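PDB 3NJR: precorrin-6y methylase from Rhodobacter capsulatus, which probably methylates and decarboxylates precorrin-6Y in cobalamin biosynthesis, the C-terminal domain of the enzyme, present here, binding S-adenosyl-L-homocysteine. Local coordinates for residues L46-L51 with S70-L75; K95-Y100 with P104-V109; Q181-G186 with G190-R195. All coordinates share one frame; numbering follows the deposited sequence.

Contact 1. Residues L46-L51 with S70-L75; sequences LTLAAL and SVEWCL
L51 meets the indole of W73 at its six-membered rim: the carbonyl O of L51 lies 3.7 Å from W73 CZ3, its backbone C is likewise at the ring edge, and L51 CB sits beside CZ3. The two helices, 41-51 and 68-75, lie side by side on the central sheet of a Rossmann-like methyltransferase domain, and their short segments diverge by 48° with axes 10.5 Å apart at closest approach. W73 turns CG anti to its backbone N (chi1 164°), which swings the long ring out toward the first helix. Tryptophan suits this buried place because it is both broad and polar at one point: NE1 is held by the carbonyl of R79, while the hydrocarbon rim reaches L51. The L51 carbonyl also accepts a hydrogen bond from R149, the residue that opens strand 149-154. L48, one helical turn back, makes the second point of packing. Its CD1 and CD2 straddle the approach to E72 CB, with CD2 3.8 Å from that atom, and the two side chains cross nearly at right angles. The carboxylate of E72 continues past L48 to bind the backbone N of G26 and to form salt bridges with R27 and R44, so the buried charge is probably well compensated. L48 CD2 rests against the backbone of the second helix, 3.3 Å from W73 N.

Contact 2. Residues K95-Y100 with P104-V109; sequences KNIDTY and PRMRAV
Within the beta-alpha-beta unit made by strand 79-84, helix 87-99 and strand 106-110, the contact of I97 with M106 is where the last turns of the helix lie against the strand that follows it. The two run almost antiparallel, at 165°, as expected of the helix in a beta-alpha-beta crossover, and their axes come within 9.3 Å. I97 does most of the touching. Its CG1 sits 3.5 Å from M106 CG and also meets the terminal CE, so one methylene lies across the extended chain of the methionine. The M106 chain can lie this way because CG is anti to the backbone N (chi1 172°), reaching from the strand under the helix. A branched isoleucine and a flexible, unbranched methionine suit each other here; their side-chain contact is apolar, with no hydrogen bond across it. I97 CD1 also comes 3.7 Å from the backbone O of M106. Beyond M106, the same I97 CD1 spreads along the strand to A108, 4.3 Å from its CB; the small alanine is consistent with the close approach of the helix. M106 also packs on V71 and S70 of helix 68-75 and on I93 of its own unit's helix. A108 faces I90 and I93, while R107 and V109 pair through their backbones with strand 79-84.

Contact 3. Residues Q181-G186 with G190-R195; sequences QAEPLG and GWSASR
E183 and G190 join their backbones by two hydrogen bonds, G190 N to E183 O and E183 N to G190 O, both 2.7 Å long; the first is nearly straight at 176°. They form the hydrogen-bonded pair of an antiparallel beta hairpin, strands 173-185 and 188-203. Two residues along each strand, the bonding between Q181 and S192 is less regular. S192 N donates to Q181 O at 2.8 Å, but the return bond, from Q181 N, goes to the side-chain OG of S192 at 3.1 Å and with a bent N-H...O angle of 149°. With OG between its backbone N and carbonyl carbon (chi1 61°), the serine hydroxyl curls back to the neighbouring strand and takes the part that a backbone carbonyl plays in a regular pair, just where strand gives way to loop. In between, A182 and W191 form a non-hydrogen-bonded pair. Their side chains share one face of the sheet, and the indole leans back across it: its CE3 lies 3.6 Å from Q181 C, which meets the ring at its edge, and its CZ3 approaches the small A182 CB. On the opposite face G190 has no side chain, which leaves room for L185, whose CD1 comes within 4.1 Å of G190 CA. E183 OE2 lies 3.5 Å from S192 CB. A180 of strand 173-185 packs on S192; that strand is outermost in the sheet within this chain, and the second subunit continues it at Q181 and sets its R176 against W191 in a cation-pi contact, while R195 of the third subunit donates to W191 O.

Overall arrangement
Contacts 1 and 2 belong to the part of the domain that carries the S-adenosyl-L-homocysteine pocket. Their centres lie about 15 Å apart, and helix 68-75 serves both: S70 CB touches M106 CE at 3.6 Å, and V71 lies against N96 and M106. Both lie near the bound S-adenosyl-L-homocysteine, with the side chain of L48 about 8 Å and that of M106 about 9 Å from it. Contact 3 is remote, its centre about 25 Å from the centre of the chain, about 27 Å from that of contact 1 and about 34 Å from that of contact 2. It lies far out on a long hairpin that carries the same sheet into the assembly. Contacts 1 and 3 both touch the second subunit.

Contact 1. Residues L46-L51 with S70-L75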
ATOM      1  N   LEU A  46      -2.357 -11.075 -13.572  1.00 26.53           N
ATOM      2  CA  LEU A  46      -1.436 -11.631 -12.558  1.00 26.44           C
ATOM      3  C   LEU A  46      -1.684 -13.113 -12.343  1.00 26.28           C
ATOM      4  O   LEU A  46      -0.735 -13.917 -12.255  1.00 26.23           O
ATOM      5  CB  LEU A  46      -1.525 -10.901 -11.229  1.00 25.79           C
ATOM      6  CG  LEU A  46      -0.864  -9.534 -11.225  1.00 26.94           C
ATOM      7  CD1 LEU A  46      -1.326  -8.750  -9.999  1.00 26.11           C
ATOM      8  CD2 LEU A  46       0.669  -9.628 -11.292  1.00 26.30           C
ATOM      9  N   THR A  47      -2.967 -13.445 -12.267  1.00 26.02           N
ATOM     10  CA  THR A  47      -3.429 -14.799 -12.039  1.00 26.47           C
ATOM     11  C   THR A  47      -2.989 -15.715 -13.191  1.00 26.64           C
ATOM     12  O   THR A  47      -2.258 -16.698 -12.981  1.00 26.84           O
ATOM     13  CB  THR A  47      -4.947 -14.787 -11.886  1.00 26.71           C
ATOM     14  OG1 THR A  47      -5.286 -13.965 -10.765  1.00 27.55           O
ATOM     15  CG2 THR A  47      -5.489 -16.182 -11.682  1.00 26.76           C
ATOM     16  N   LEU A  48      -3.380 -15.380 -14.414  1.00 26.49           N
ATOM     17  CA  LEU A  48      -2.876 -16.152 -15.541  1.00 26.71           C
ATOM     18  C   LEU A  48      -1.365 -16.280 -15.596  1.00 26.26           C
ATOM     19  O   LEU A  48      -0.858 -17.360 -15.907  1.00 27.07           O
ATOM     20  CB  LEU A  48      -3.509 -15.735 -16.867  1.00 26.75           C
ATOM     21  CG  LEU A  48      -4.815 -16.534 -16.875  1.00 27.40           C
ATOM     22  CD1 LEU A  48      -6.000 -15.716 -16.379  1.00 26.66           C
ATOM     23  CD2 LEU A  48      -5.067 -17.060 -18.226  1.00 29.11           C
ATOM     24  N   ALA A  49      -0.638 -15.229 -15.243  1.00 25.70           N
ATOM     25  CA  ALA A  49       0.823 -15.353 -15.137  1.00 25.34           C
ATOM     26  C   ALA A  49       1.231 -16.469 -14.153  1.00 25.48           C
ATOM     27  O   ALA A  49       2.129 -17.285 -14.449  1.00 26.28           O
ATOM     28  CB  ALA A  49       1.447 -14.027 -14.751  1.00 25.24           C
ATOM     29  N   ALA A  50       0.558 -16.526 -13.006  1.00 24.84           N
ATOM     30  CA  ALA A  50       0.802 -17.575 -12.017  1.00 24.80           C
ATOM     31  C   ALA A  50       0.356 -18.965 -12.515  1.00 24.38           C
ATOM     32  O   ALA A  50       1.000 -19.974 -12.220  1.00 24.03           O
ATOM     33  CB  ALA A  50       0.090 -17.228 -10.693  1.00 24.61           C
ATOM     34  N   LEU A  51      -0.760 -19.007 -13.241  1.00 23.97           N
ATOM     35  CA  LEU A  51      -1.326 -20.266 -13.723  1.00 23.61           C
ATOM     36  C   LEU A  51      -0.419 -20.857 -14.796  1.00 24.10           C
ATOM     37  O   LEU A  51      -0.213 -22.077 -14.835  1.00 24.08           O
ATOM     38  CB  LEU A  51      -2.760 -20.073 -14.243  1.00 23.18           C
ATOM     39  CG  LEU A  51      -3.853 -19.931 -13.171  1.00 22.35           C
ATOM     40  CD1 LEU A  51      -5.153 -19.428 -13.738  1.00 19.30           C
ATOM     41  CD2 LEU A  51      -4.094 -21.254 -12.468  1.00 22.30           C
ATOM     42  N   SER A  70     -10.948 -18.659 -17.120  1.00 28.93           N
ATOM     43  CA  SER A  70     -11.023 -19.836 -17.990  1.00 29.44           C
ATOM     44  C   SER A  70     -10.945 -19.438 -19.453  1.00 29.93           C
ATOM     45  O   SER A  70     -10.338 -20.153 -20.259  1.00 30.64           O
ATOM     46  CB  SER A  70     -12.328 -20.607 -17.772  1.00 29.63           C
ATOM     47  OG  SER A  70     -12.406 -21.252 -16.518  1.00 29.86           O
ATOM     48  N   VAL A  71     -11.575 -18.311 -19.797  1.00 30.05           N
ATOM     49  CA  VAL A  71     -11.610 -17.832 -21.172  1.00 29.96           C
ATOM     50  C   VAL A  71     -10.192 -17.465 -21.569  1.00 30.39           C
ATOM     51  O   VAL A  71      -9.662 -17.997 -22.545  1.00 31.16           O
ATOM     52  CB  VAL A  71     -12.599 -16.647 -21.348  1.00 30.13           C
ATOM     53  CG1 VAL A  71     -12.422 -15.981 -22.678  1.00 30.37           C
ATOM     54  CG2 VAL A  71     -14.020 -17.112 -21.230  1.00 28.87           C
ATOM     55  N   GLU A  72      -9.554 -16.598 -20.798  1.00 30.33           N
ATOM     56  CA  GLU A  72      -8.133 -16.302 -21.033  1.00 30.98           C
ATOM     57  C   GLU A  72      -7.177 -17.531 -20.926  1.00 31.30           C
ATOM     58  O   GLU A  72      -6.177 -17.604 -21.655  1.00 32.03           O
ATOM     59  CB  GLU A  72      -7.669 -15.120 -20.176  1.00 30.38           C
ATOM     60  CG  GLU A  72      -8.622 -13.954 -20.286  1.00 31.67           C
ATOM     61  CD  GLU A  72      -7.980 -12.600 -20.077  1.00 34.03           C
ATOM     62  OE1 GLU A  72      -7.400 -12.356 -19.003  1.00 36.16           O
ATOM     63  OE2 GLU A  72      -8.070 -11.750 -20.987  1.00 36.49           O
ATOM     64  N   TRP A  73      -7.474 -18.495 -20.048  1.00 31.17           N
ATOM     65  CA  TRP A  73      -6.637 -19.703 -19.967  1.00 30.76           C
ATOM     66  C   TRP A  73      -6.757 -20.486 -21.258  1.00 31.24           C
ATOM     67  O   TRP A  73      -5.742 -20.877 -21.822  1.00 31.33           O
ATOM     68  CB  TRP A  73      -7.016 -20.566 -18.768  1.00 30.23           C
ATOM     69  CG  TRP A  73      -6.493 -21.995 -18.783  1.00 29.40           C
ATOM     70  CD1 TRP A  73      -7.076 -23.073 -19.384  1.00 28.12           C
ATOM     71  CD2 TRP A  73      -5.314 -22.505 -18.113  1.00 28.57           C
ATOM     72  NE1 TRP A  73      -6.329 -24.211 -19.161  1.00 27.23           N
ATOM     73  CE2 TRP A  73      -5.248 -23.892 -18.380  1.00 27.10           C
ATOM     74  CE3 TRP A  73      -4.312 -21.921 -17.319  1.00 26.43           C
ATOM     75  CZ2 TRP A  73      -4.226 -24.705 -17.877  1.00 25.83           C
ATOM     76  CZ3 TRP A  73      -3.289 -22.730 -16.832  1.00 25.55           C
ATOM     77  CH2 TRP A  73      -3.258 -24.107 -17.107  1.00 25.13           C
ATOM     78  N   CYS A  74      -7.992 -20.692 -21.728  1.00 31.49           N
ATOM     79  CA  CYS A  74      -8.253 -21.417 -22.978  1.00 32.05           C
ATOM     80  C   CYS A  74      -7.790 -20.686 -24.239  1.00 31.94           C
ATOM     81  O   CYS A  74      -7.375 -21.329 -25.198  1.00 31.29           O
ATOM     82  CB  CYS A  74      -9.732 -21.744 -23.097  1.00 32.30           C
ATOM     83  SG  CYS A  74     -10.279 -22.984 -21.867  1.00 35.37           S
ATOM     84  N   LEU A  75      -7.869 -19.346 -24.231  1.00 32.16           N
ATOM     85  CA  LEU A  75      -7.328 -18.530 -25.328  1.00 31.84           C
ATOM     86  C   LEU A  75      -5.820 -18.676 -25.435  1.00 31.83           C
ATOM     87  O   LEU A  75      -5.277 -18.618 -26.545  1.00 32.25           O
ATOM     88  CB  LEU A  75      -7.733 -17.057 -25.237  1.00 31.39           C
ATOM     89  CG  LEU A  75      -9.192 -16.777 -25.627  1.00 32.30           C
ATOM     90  CD1 LEU A  75      -9.721 -15.458 -25.017  1.00 31.31           C
ATOM     91  CD2 LEU A  75      -9.416 -16.818 -27.146  1.00 30.23           C
TER

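Contact 2. Residues K95-Y100 with P104-V109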
ATOM      1  N   LYS A  95     -22.221 -17.684 -22.469  1.00 38.76           N
ATOM      2  CA  LYS A  95     -22.076 -16.685 -23.519  1.00 39.02           C
ATOM      3  C   LYS A  95     -20.618 -16.518 -23.933  1.00 39.56           C
ATOM      4  O   LYS A  95     -20.316 -16.382 -25.129  1.00 39.72           O
ATOM      5  CB  LYS A  95     -22.674 -15.360 -23.091  1.00 38.82           C
ATOM      6  CG  LYS A  95     -24.177 -15.448 -22.918  1.00 39.97           C
ATOM      7  CD  LYS A  95     -24.797 -14.133 -22.490  1.00 41.18           C
ATOM      8  CE  LYS A  95     -26.314 -14.258 -22.411  1.00 41.81           C
ATOM      9  NZ  LYS A  95     -26.910 -13.016 -21.824  1.00 42.80           N
ATOM     10  N   ASN A  96     -19.714 -16.580 -22.954  1.00 39.65           N
ATOM     11  CA  ASN A  96     -18.291 -16.396 -23.213  1.00 39.60           C
ATOM     12  C   ASN A  96     -17.713 -17.598 -23.911  1.00 39.80           C
ATOM     13  O   ASN A  96     -16.815 -17.465 -24.735  1.00 40.05           O
ATOM     14  CB  ASN A  96     -17.549 -16.112 -21.919  1.00 39.61           C
ATOM     15  CG  ASN A  96     -17.928 -14.781 -21.325  1.00 40.00           C
ATOM     16  OD1 ASN A  96     -17.974 -13.782 -22.032  1.00 41.15           O
ATOM     17  ND2 ASN A  96     -18.215 -14.755 -20.030  1.00 40.23           N
ATOM     18  N   ILE A  97     -18.231 -18.776 -23.578  1.00 39.77           N
ATOM     19  CA  ILE A  97     -17.899 -19.972 -24.326  1.00 39.75           C
ATOM     20  C   ILE A  97     -18.337 -19.743 -25.790  1.00 40.51           C
ATOM     21  O   ILE A  97     -17.497 -19.829 -26.701  1.00 40.27           O
ATOM     22  CB  ILE A  97     -18.507 -21.263 -23.682  1.00 39.51           C
ATOM     23  CG1 ILE A  97     -17.828 -21.580 -22.340  1.00 38.27           C
ATOM     24  CG2 ILE A  97     -18.349 -22.451 -24.595  1.00 39.22           C
ATOM     25  CD1 ILE A  97     -18.534 -22.659 -21.484  1.00 34.37           C
ATOM     26  N   ASP A  98     -19.622 -19.402 -25.997  1.00 40.90           N
ATOM     27  CA  ASP A  98     -20.165 -19.079 -27.342  1.00 41.35           C
ATOM     28  C   ASP A  98     -19.340 -18.040 -28.092  1.00 40.66           C
ATOM     29  O   ASP A  98     -18.820 -18.334 -29.171  1.00 41.07           O
ATOM     30  CB  ASP A  98     -21.603 -18.559 -27.271  1.00 42.04           C
ATOM     31  CG  ASP A  98     -22.632 -19.645 -26.948  1.00 44.77           C
ATOM     32  OD1 ASP A  98     -22.273 -20.818 -26.636  1.00 46.49           O
ATOM     33  OD2 ASP A  98     -23.834 -19.290 -26.999  1.00 47.44           O
ATOM     34  N   THR A  99     -19.222 -16.845 -27.510  1.00 39.57           N
ATOM     35  CA  THR A  99     -18.504 -15.729 -28.118  1.00 38.94           C
ATOM     36  C   THR A  99     -17.184 -16.133 -28.735  1.00 38.44           C
ATOM     37  O   THR A  99     -16.902 -15.783 -29.889  1.00 38.73           O
ATOM     38  CB  THR A  99     -18.217 -14.609 -27.099  1.00 39.08           C
ATOM     39  OG1 THR A  99     -19.452 -14.174 -26.536  1.00 40.23           O
ATOM     40  CG2 THR A  99     -17.498 -13.396 -27.757  1.00 38.11           C
ATOM     41  N   TYR A 100     -16.390 -16.867 -27.964  1.00 37.77           N
ATOM     42  CA  TYR A 100     -15.007 -17.165 -28.316  1.00 37.49           C
ATOM     43  C   TYR A 100     -14.833 -18.543 -28.946  1.00 37.55           C
ATOM     44  O   TYR A 100     -13.711 -19.000 -29.171  1.00 37.22           O
ATOM     45  CB  TYR A 100     -14.116 -16.997 -27.084  1.00 37.49           C
ATOM     46  CG  TYR A 100     -14.003 -15.554 -26.634  1.00 37.99           C
ATOM     47  CD1 TYR A 100     -14.864 -15.028 -25.655  1.00 38.67           C
ATOM     48  CD2 TYR A 100     -13.055 -14.703 -27.212  1.00 38.12           C
ATOM     49  CE1 TYR A 100     -14.775 -13.683 -25.268  1.00 39.59           C
ATOM     50  CE2 TYR A 100     -12.948 -13.369 -26.826  1.00 38.80           C
ATOM     51  CZ  TYR A 100     -13.803 -12.866 -25.864  1.00 39.47           C
ATOM     52  OH  TYR A 100     -13.676 -11.551 -25.506  1.00 39.56           O
ATOM     53  N   PRO A 104     -15.537 -26.746 -27.743  1.00 41.89           N
ATOM     54  CA  PRO A 104     -14.670 -27.924 -27.657  1.00 41.89           C
ATOM     55  C   PRO A 104     -13.699 -27.882 -26.448  1.00 41.63           C
ATOM     56  O   PRO A 104     -13.445 -28.907 -25.834  1.00 42.46           O
ATOM     57  CB  PRO A 104     -13.870 -27.861 -28.967  1.00 42.11           C
ATOM     58  CG  PRO A 104     -13.898 -26.380 -29.362  1.00 42.35           C
ATOM     59  CD  PRO A 104     -15.295 -25.965 -28.968  1.00 41.74           C
ATOM     60  N   ARG A 105     -13.173 -26.707 -26.121  1.00 40.97           N
ATOM     61  CA  ARG A 105     -12.102 -26.539 -25.139  1.00 40.21           C
ATOM     62  C   ARG A 105     -12.600 -26.289 -23.701  1.00 39.29           C
ATOM     63  O   ARG A 105     -11.895 -26.584 -22.740  1.00 38.37           O
ATOM     64  CB  ARG A 105     -11.242 -25.340 -25.548  1.00 40.42           C
ATOM     65  CG  ARG A 105     -10.262 -25.586 -26.663  1.00 41.93           C
ATOM     66  CD  ARG A 105      -9.398 -24.327 -26.882  1.00 43.55           C
ATOM     67  NE  ARG A 105      -7.991 -24.591 -27.217  1.00 45.39           N
ATOM     68  CZ  ARG A 105      -7.366 -25.778 -27.173  1.00 47.47           C
ATOM     69  NH1 ARG A 105      -7.995 -26.896 -26.809  1.00 48.17           N
ATOM     70  NH2 ARG A 105      -6.080 -25.853 -27.502  1.00 48.02           N
ATOM     71  N   MET A 106     -13.799 -25.723 -23.567  1.00 38.71           N
ATOM     72  CA  MET A 106     -14.262 -25.197 -22.292  1.00 38.51           C
ATOM     73  C   MET A 106     -15.668 -25.666 -21.914  1.00 38.56           C
ATOM     74  O   MET A 106     -16.600 -25.519 -22.702  1.00 38.58           O
ATOM     75  CB  MET A 106     -14.167 -23.676 -22.322  1.00 38.41           C
ATOM     76  CG  MET A 106     -14.779 -22.941 -21.148  1.00 38.87           C
ATOM     77  SD  MET A 106     -14.048 -21.292 -20.972  1.00 41.62           S
ATOM     78  CE  MET A 106     -15.239 -20.458 -19.911  1.00 39.23           C
ATOM     79  N   ARG A 107     -15.798 -26.225 -20.708  1.00 38.46           N
ATOM     80  CA  ARG A 107     -17.071 -26.724 -20.159  1.00 39.25           C
ATOM     81  C   ARG A 107     -17.577 -25.928 -18.952  1.00 39.21           C
ATOM     82  O   ARG A 107     -16.809 -25.573 -18.069  1.00 39.09           O
ATOM     83  CB  ARG A 107     -16.886 -28.158 -19.652  1.00 39.40           C
ATOM     84  CG  ARG A 107     -17.344 -29.266 -20.535  1.00 40.10           C
ATOM     85  CD  ARG A 107     -16.919 -30.609 -19.925  1.00 43.06           C
ATOM     86  NE  ARG A 107     -17.719 -30.988 -18.750  1.00 43.66           N
ATOM     87  CZ  ARG A 107     -17.435 -32.007 -17.938  1.00 43.62           C
ATOM     88  NH1 ARG A 107     -16.358 -32.757 -18.147  1.00 40.96           N
ATOM     89  NH2 ARG A 107     -18.235 -32.277 -16.904  1.00 45.26           N
ATOM     90  N   ALA A 108     -18.877 -25.707 -18.862  1.00 39.55           N
ATOM     91  CA  ALA A 108     -19.417 -25.195 -17.604  1.00 39.86           C
ATOM     92  C   ALA A 108     -20.091 -26.308 -16.829  1.00 39.94           C
ATOM     93  O   ALA A 108     -20.797 -27.130 -17.408  1.00 40.15           O
ATOM     94  CB  ALA A 108     -20.381 -24.067 -17.846  1.00 40.13           C
ATOM     95  N   VAL A 109     -19.842 -26.345 -15.525  1.00 40.07           N
ATOM     96  CA  VAL A 109     -20.531 -27.249 -14.609  1.00 40.29           C
ATOM     97  C   VAL A 109     -21.260 -26.388 -13.575  1.00 40.99           C
ATOM     98  O   VAL A 109     -20.633 -25.640 -12.817  1.00 41.26           O
ATOM     99  CB  VAL A 109     -19.552 -28.259 -13.917  1.00 40.06           C
ATOM    100  CG1 VAL A 109     -20.240 -29.021 -12.795  1.00 38.78           C
ATOM    101  CG2 VAL A 109     -18.983 -29.238 -14.925  1.00 39.20           C
TER

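Contact 3. Residues Q181-G186 with G190-R195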
ATOM      1  N   GLN A 181      -6.543   2.911  -9.274  1.00 36.24           N
ATOM      2  CA  GLN A 181      -6.764   3.543 -10.568  1.00 37.78           C
ATOM      3  C   GLN A 181      -7.097   5.020 -10.361  1.00 38.25           C
ATOM      4  O   GLN A 181      -7.781   5.372  -9.400  1.00 38.25           O
ATOM      5  CB  GLN A 181      -7.954   2.846 -11.211  1.00 37.75           C
ATOM      6  CG  GLN A 181      -8.141   3.049 -12.661  1.00 39.36           C
ATOM      7  CD  GLN A 181      -9.234   2.136 -13.183  1.00 42.32           C
ATOM      8  OE1 GLN A 181     -10.210   1.866 -12.483  1.00 42.53           O
ATOM      9  NE2 GLN A 181      -9.069   1.643 -14.413  1.00 43.00           N
ATOM     10  N   ALA A 182      -6.626   5.877 -11.262  1.00 39.39           N
ATOM     11  CA  ALA A 182      -6.942   7.299 -11.201  1.00 41.06           C
ATOM     12  C   ALA A 182      -8.425   7.536 -11.500  1.00 42.58           C
ATOM     13  O   ALA A 182      -8.911   7.186 -12.569  1.00 42.86           O
ATOM     14  CB  ALA A 182      -6.074   8.069 -12.145  1.00 40.52           C
ATOM     15  N   GLU A 183      -9.143   8.100 -10.533  1.00 44.68           N
ATOM     16  CA  GLU A 183     -10.577   8.348 -10.658  1.00 46.72           C
ATOM     17  C   GLU A 183     -10.852   9.813 -10.415  1.00 47.80           C
ATOM     18  O   GLU A 183     -10.120  10.439  -9.662  1.00 47.94           O
ATOM     19  CB  GLU A 183     -11.358   7.510  -9.640  1.00 47.12           C
ATOM     20  CG  GLU A 183     -11.864   6.147 -10.177  1.00 48.91           C
ATOM     21  CD  GLU A 183     -13.094   5.603  -9.422  1.00 51.64           C
ATOM     22  OE1 GLU A 183     -14.024   6.389  -9.104  1.00 52.10           O
ATOM     23  OE2 GLU A 183     -13.142   4.376  -9.163  1.00 52.94           O
ATOM     24  N   PRO A 184     -11.889  10.380 -11.072  1.00 49.24           N
ATOM     25  CA  PRO A 184     -12.419  11.703 -10.712  1.00 50.22           C
ATOM     26  C   PRO A 184     -12.628  11.929  -9.205  1.00 51.36           C
ATOM     27  O   PRO A 184     -12.843  10.979  -8.439  1.00 51.82           O
ATOM     28  CB  PRO A 184     -13.755  11.730 -11.447  1.00 50.01           C
ATOM     29  CG  PRO A 184     -13.424  11.061 -12.738  1.00 49.35           C
ATOM     30  CD  PRO A 184     -12.466   9.927 -12.356  1.00 49.51           C
ATOM     31  N   LEU A 185     -12.514  13.189  -8.800  1.00 52.31           N
ATOM     32  CA  LEU A 185     -12.822  13.648  -7.442  1.00 53.34           C
ATOM     33  C   LEU A 185     -13.110  15.136  -7.576  1.00 53.69           C
ATOM     34  O   LEU A 185     -12.188  15.960  -7.600  1.00 53.89           O
ATOM     35  CB  LEU A 185     -11.646  13.415  -6.482  1.00 53.21           C
ATOM     36  CG  LEU A 185     -11.734  12.359  -5.372  1.00 54.05           C
ATOM     37  CD1 LEU A 185     -10.613  12.609  -4.355  1.00 53.33           C
ATOM     38  CD2 LEU A 185     -13.122  12.315  -4.665  1.00 54.06           C
ATOM     39  N   GLY A 186     -14.390  15.475  -7.703  1.00 53.94           N
ATOM     40  CA  GLY A 186     -14.768  16.796  -8.197  1.00 54.25           C
ATOM     41  C   GLY A 186     -14.009  17.085  -9.489  1.00 54.41           C
ATOM     42  O   GLY A 186     -13.916  16.219 -10.370  1.00 54.49           O
ATOM     43  N   GLY A 190      -8.342  11.553  -7.982  1.00 43.27           N
ATOM     44  CA  GLY A 190      -7.833  10.810  -6.819  1.00 42.07           C
ATOM     45  C   GLY A 190      -7.672   9.321  -7.098  1.00 41.29           C
ATOM     46  O   GLY A 190      -8.270   8.787  -8.035  1.00 41.04           O
ATOM     47  N   TRP A 191      -6.861   8.639  -6.296  1.00 40.68           N
ATOM     48  CA  TRP A 191      -6.772   7.185  -6.408  1.00 40.02           C
ATOM     49  C   TRP A 191      -8.068   6.536  -5.968  1.00 40.58           C
ATOM     50  O   TRP A 191      -8.676   6.964  -4.978  1.00 40.43           O
ATOM     51  CB  TRP A 191      -5.631   6.638  -5.571  1.00 39.29           C
ATOM     52  CG  TRP A 191      -4.313   7.054  -6.057  1.00 36.29           C
ATOM     53  CD1 TRP A 191      -3.382   7.739  -5.365  1.00 35.26           C
ATOM     54  CD2 TRP A 191      -3.767   6.827  -7.358  1.00 34.96           C
ATOM     55  NE1 TRP A 191      -2.273   7.950  -6.138  1.00 35.19           N
ATOM     56  CE2 TRP A 191      -2.488   7.394  -7.372  1.00 35.15           C
ATOM     57  CE3 TRP A 191      -4.236   6.196  -8.514  1.00 34.00           C
ATOM     58  CZ2 TRP A 191      -1.669   7.348  -8.495  1.00 34.82           C
ATOM     59  CZ3 TRP A 191      -3.429   6.159  -9.620  1.00 33.31           C
ATOM     60  CH2 TRP A 191      -2.162   6.725  -9.607  1.00 34.06           C
ATOM     61  N   SER A 192      -8.508   5.524  -6.710  1.00 40.97           N
ATOM     62  CA  SER A 192      -9.675   4.768  -6.275  1.00 41.82           C
ATOM     63  C   SER A 192      -9.296   4.025  -5.009  1.00 42.02           C
ATOM     64  O   SER A 192      -8.131   3.708  -4.788  1.00 42.41           O
ATOM     65  CB  SER A 192     -10.203   3.816  -7.354  1.00 41.81           C
ATOM     66  OG  SER A 192      -9.234   2.858  -7.720  1.00 42.19           O
ATOM     67  N   ALA A 193     -10.278   3.808  -4.151  1.00 42.48           N
ATOM     68  CA  ALA A 193     -10.034   3.152  -2.891  1.00 42.61           C
ATOM     69  C   ALA A 193     -10.049   1.644  -3.135  1.00 42.79           C
ATOM     70  O   ALA A 193     -11.079   1.073  -3.533  1.00 42.81           O
ATOM     71  CB  ALA A 193     -11.085   3.569  -1.893  1.00 42.66           C
ATOM     72  N   SER A 194      -8.898   1.007  -2.922  1.00 42.70           N
ATOM     73  CA  SER A 194      -8.765  -0.437  -3.172  1.00 42.81           C
ATOM     74  C   SER A 194      -8.442  -1.243  -1.910  1.00 42.49           C
ATOM     75  O   SER A 194      -8.102  -0.671  -0.870  1.00 42.82           O
ATOM     76  CB  SER A 194      -7.706  -0.698  -4.251  1.00 42.96           C
ATOM     77  OG  SER A 194      -6.430  -0.247  -3.829  1.00 42.04           O
ATOM     78  N   ARG A 195      -8.567  -2.568  -2.008  1.00 41.78           N
ATOM     79  CA  ARG A 195      -8.093  -3.474  -0.956  1.00 40.96           C
ATOM     80  C   ARG A 195      -6.862  -4.200  -1.453  1.00 40.07           C
ATOM     81  O   ARG A 195      -6.772  -4.526  -2.631  1.00 40.44           O
ATOM     82  CB  ARG A 195      -9.141  -4.523  -0.628  1.00 41.15           C
ATOM     83  CG  ARG A 195     -10.431  -3.963  -0.161  1.00 42.51           C
ATOM     84  CD  ARG A 195     -11.339  -5.063   0.316  1.00 46.51           C
ATOM     85  NE  ARG A 195     -12.447  -4.476   1.068  1.00 50.72           N
ATOM     86  CZ  ARG A 195     -13.564  -3.998   0.521  1.00 51.43           C
ATOM     87  NH1 ARG A 195     -13.738  -4.061  -0.793  1.00 50.99           N
ATOM     88  NH2 ARG A 195     -14.512  -3.462   1.291  1.00 51.64           N
TER